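Local coordinates for protein exodeoxyribonuclease III (Methanosarcina mazei, PDB 5J8N) that probably cleaves DNA at apurinic or apyrimidinic sites and degrades duplex DNA from its 3' ends, as a magnesium-dependent repair nuclease, at residues Asn77-Leu82 / Leu98-Glu103. The protein carries 3 engineered substitutions. Numbering follows the deposited sequence.
Sequences NKPIKL and LRTDYE
Asp101 O accepts the backbone N-H of Ile80 at 2.8 Å, and the N-H of the same Asp101 is given to Lys81 O at 2.9 Å, the straighter bond of the two (166°). They dock Ile80 and the adjoining strand 81-84, at the margin of one of the two sheets of the DNase I-like sandwich, against strand 97-101 in antiparallel fashion, with Leu82 and Thr100 as a non-hydrogen-bonded pair. On the face carrying Lys81 and Asp101, the carboxylate is gripped side-on by Arg99: NE meets OD1 at 2.7 Å, almost in the guanidinium plane, while NH2 reaches the syn lone pair of OD2. The arginine chain runs extended from CG to NE, which brings the guanidinium level with the acid two residues on. Over one guanidinium face comes Lys81 CD, 4.0 Å from Arg99 NH2; the lysine chain then bends away, and its NZ forms a salt bridge with Glu83. An alanine in place of Asp101 would probably leave Arg99 NE and NH2 without their carboxylate mate, the guanidinium less firmly set by the remaining NH1 bond to Tyr135, and Lys81 CB and CD without the oxygen they pack against. Ile80 has CG1 between its backbone N and carbonyl carbon (chi1 63°), which sets it 3.7 Å from Asp101 CB. On the face of Leu82 and Thr100 the contacts are mostly apolar: Leu82 CD1 meets Leu98 CD1 at 3.7 Å, Pro79 CG rests 4.0 Å from Thr100 CB, beside the Tyr102 ring, and Tyr59 of the facing sheet touches both Pro79 and Leu82. Ser75 OG hydrogen-bonds both Tyr102 OH and Asn77 O, and the latter oxygen lies in the plane of the Tyr102 ring, 3.5 Å from its CE1 edge.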
loop_
_atom_site.group_PDB
_atom_site.type_symbol
_atom_site.label_atom_id
_atom_site.label_comp_id
_atom_site.label_asym_id
_atom_site.label_seq_id
_atom_site.Cartn_x
_atom_site.Cartn_y
_atom_site.Cartn_z
ATOM N N ASN A 77 -1.215 7.630 -17.127
ATOM C CA ASN A 77 -0.921 6.761 -18.274
ATOM C C ASN A 77 -1.737 5.462 -18.199
ATOM O O ASN A 77 -1.968 4.944 -17.110
ATOM C CB ASN A 77 0.565 6.425 -18.325
ATOM C CG ASN A 77 1.432 7.630 -18.712
ATOM O OD1 ASN A 77 0.968 8.565 -19.350
ATOM N ND2 ASN A 77 2.686 7.584 -18.316
ATOM N N LYS A 78 -2.114 4.942 -19.369
ATOM C CA LYS A 78 -2.872 3.692 -19.423
ATOM C C LYS A 78 -1.917 2.532 -19.191
ATOM O O LYS A 78 -0.894 2.443 -19.833
ATOM C CB LYS A 78 -3.575 3.517 -20.776
ATOM C CG LYS A 78 -4.518 2.306 -20.767
ATOM C CD LYS A 78 -4.953 1.898 -22.173
ATOM C CE LYS A 78 -5.794 2.961 -22.801
ATOM N NZ LYS A 78 -6.416 2.403 -24.048
ATOM N N PRO A 79 -2.262 1.659 -18.252
ATOM C CA PRO A 79 -1.448 0.458 -18.101
ATOM C C PRO A 79 -1.393 -0.385 -19.343
ATOM O O PRO A 79 -2.361 -0.432 -20.104
ATOM C CB PRO A 79 -2.183 -0.354 -17.035
ATOM C CG PRO A 79 -3.118 0.585 -16.362
ATOM C CD PRO A 79 -3.413 1.678 -17.338
ATOM N N ILE A 80 -0.299 -1.111 -19.527
ATOM C CA ILE A 80 -0.227 -2.088 -20.605
ATOM C C ILE A 80 -0.757 -3.466 -20.221
ATOM O O ILE A 80 -0.940 -4.305 -21.092
ATOM C CB ILE A 80 1.220 -2.244 -21.158
ATOM C CG1 ILE A 80 2.156 -2.768 -20.090
ATOM C CG2 ILE A 80 1.772 -0.881 -21.605
ATOM C CD1 ILE A 80 3.631 -2.869 -20.637
ATOM N N LYS A 81 -1.006 -3.686 -18.936
ATOM C CA LYS A 81 -1.589 -4.957 -18.422
ATOM C C LYS A 81 -2.238 -4.644 -17.098
ATOM O O LYS A 81 -1.736 -3.831 -16.307
ATOM C CB LYS A 81 -0.495 -6.030 -18.245
ATOM C CG LYS A 81 -1.011 -7.428 -17.949
ATOM C CD LYS A 81 0.144 -8.486 -17.964
ATOM C CE LYS A 81 -0.296 -9.705 -18.774
ATOM N NZ LYS A 81 -1.583 -10.302 -18.263
ATOM N N LEU A 82 -3.359 -5.318 -16.878
ATOM C CA LEU A 82 -4.171 -5.155 -15.687
ATOM C C LEU A 82 -4.487 -6.561 -15.173
ATOM O O LEU A 82 -5.040 -7.362 -15.955
ATOM C CB LEU A 82 -5.474 -4.386 -16.038
ATOM C CG LEU A 82 -6.556 -4.395 -14.953
ATOM C CD1 LEU A 82 -6.100 -3.560 -13.761
ATOM C CD2 LEU A 82 -7.786 -3.813 -15.617
ATOM N N LEU A 98 -4.048 -5.566 -6.697
ATOM C CA LEU A 98 -4.271 -5.050 -8.059
ATOM C C LEU A 98 -2.956 -4.746 -8.744
ATOM O O LEU A 98 -2.164 -3.905 -8.248
ATOM C CB LEU A 98 -5.170 -3.794 -7.961
ATOM C CG LEU A 98 -5.461 -3.092 -9.268
ATOM C CD1 LEU A 98 -6.236 -3.988 -10.112
ATOM C CD2 LEU A 98 -6.259 -1.789 -8.996
ATOM N N ARG A 99 -2.712 -5.416 -9.857
ATOM C CA ARG A 99 -1.510 -5.233 -10.672
ATOM C C ARG A 99 -1.809 -4.394 -11.885
ATOM O O ARG A 99 -2.744 -4.671 -12.663
ATOM C CB ARG A 99 -0.963 -6.595 -11.069
ATOM C CG ARG A 99 0.144 -6.513 -12.106
ATOM C CD ARG A 99 0.700 -7.886 -12.404
ATOM N NE ARG A 99 1.618 -7.841 -13.551
ATOM C CZ ARG A 99 2.172 -8.903 -14.063
ATOM N NH1 ARG A 99 1.980 -10.081 -13.539
ATOM N NH2 ARG A 99 2.948 -8.758 -15.138
ATOM N N THR A 100 -0.992 -3.367 -12.097
ATOM C CA THR A 100 -1.024 -2.577 -13.324
ATOM C C THR A 100 0.409 -2.459 -13.832
ATOM O O THR A 100 1.269 -1.950 -13.103
ATOM C CB THR A 100 -1.632 -1.161 -13.074
ATOM O OG1 THR A 100 -0.957 -0.566 -11.965
ATOM C CG2 THR A 100 -3.122 -1.254 -12.775
ATOM N N ASP A 101 0.661 -2.880 -15.060
ATOM C CA ASP A 101 2.011 -2.790 -15.646
ATOM C C ASP A 101 2.103 -1.508 -16.411
ATOM O O ASP A 101 1.178 -1.173 -17.173
ATOM C CB ASP A 101 2.301 -3.968 -16.579
ATOM C CG ASP A 101 2.358 -5.301 -15.849
ATOM O OD1 ASP A 101 2.077 -5.372 -14.637
ATOM O OD2 ASP A 101 2.771 -6.256 -16.509
ATOM N N TYR A 102 3.252 -0.838 -16.286
ATOM C CA TYR A 102 3.559 0.317 -17.145
ATOM C C TYR A 102 4.792 0.013 -17.980
ATOM O O TYR A 102 5.430 -1.051 -17.819
ATOM C CB TYR A 102 3.729 1.574 -16.292
ATOM C CG TYR A 102 2.464 1.861 -15.544
ATOM C CD1 TYR A 102 1.396 2.527 -16.174
ATOM C CD2 TYR A 102 2.290 1.421 -14.233
ATOM C CE1 TYR A 102 0.173 2.712 -15.507
ATOM C CE2 TYR A 102 1.085 1.621 -13.551
ATOM C CZ TYR A 102 0.039 2.278 -14.199
ATOM O OH TYR A 102 -1.175 2.434 -13.560
ATOM N N GLU A 103 5.145 0.911 -18.918
ATOM C CA GLU A 103 6.277 0.601 -19.777
ATOM C C GLU A 103 7.538 0.408 -18.949
ATOM O O GLU A 103 8.344 -0.432 -19.311
ATOM C CB GLU A 103 6.528 1.707 -20.819
ATOM C CG GLU A 103 5.403 1.924 -21.818
ATOM C CD GLU A 103 5.238 0.778 -22.793
ATOM O OE1 GLU A 103 6.068 -0.162 -22.775
ATOM O OE2 GLU A 103 4.255 0.806 -23.568
#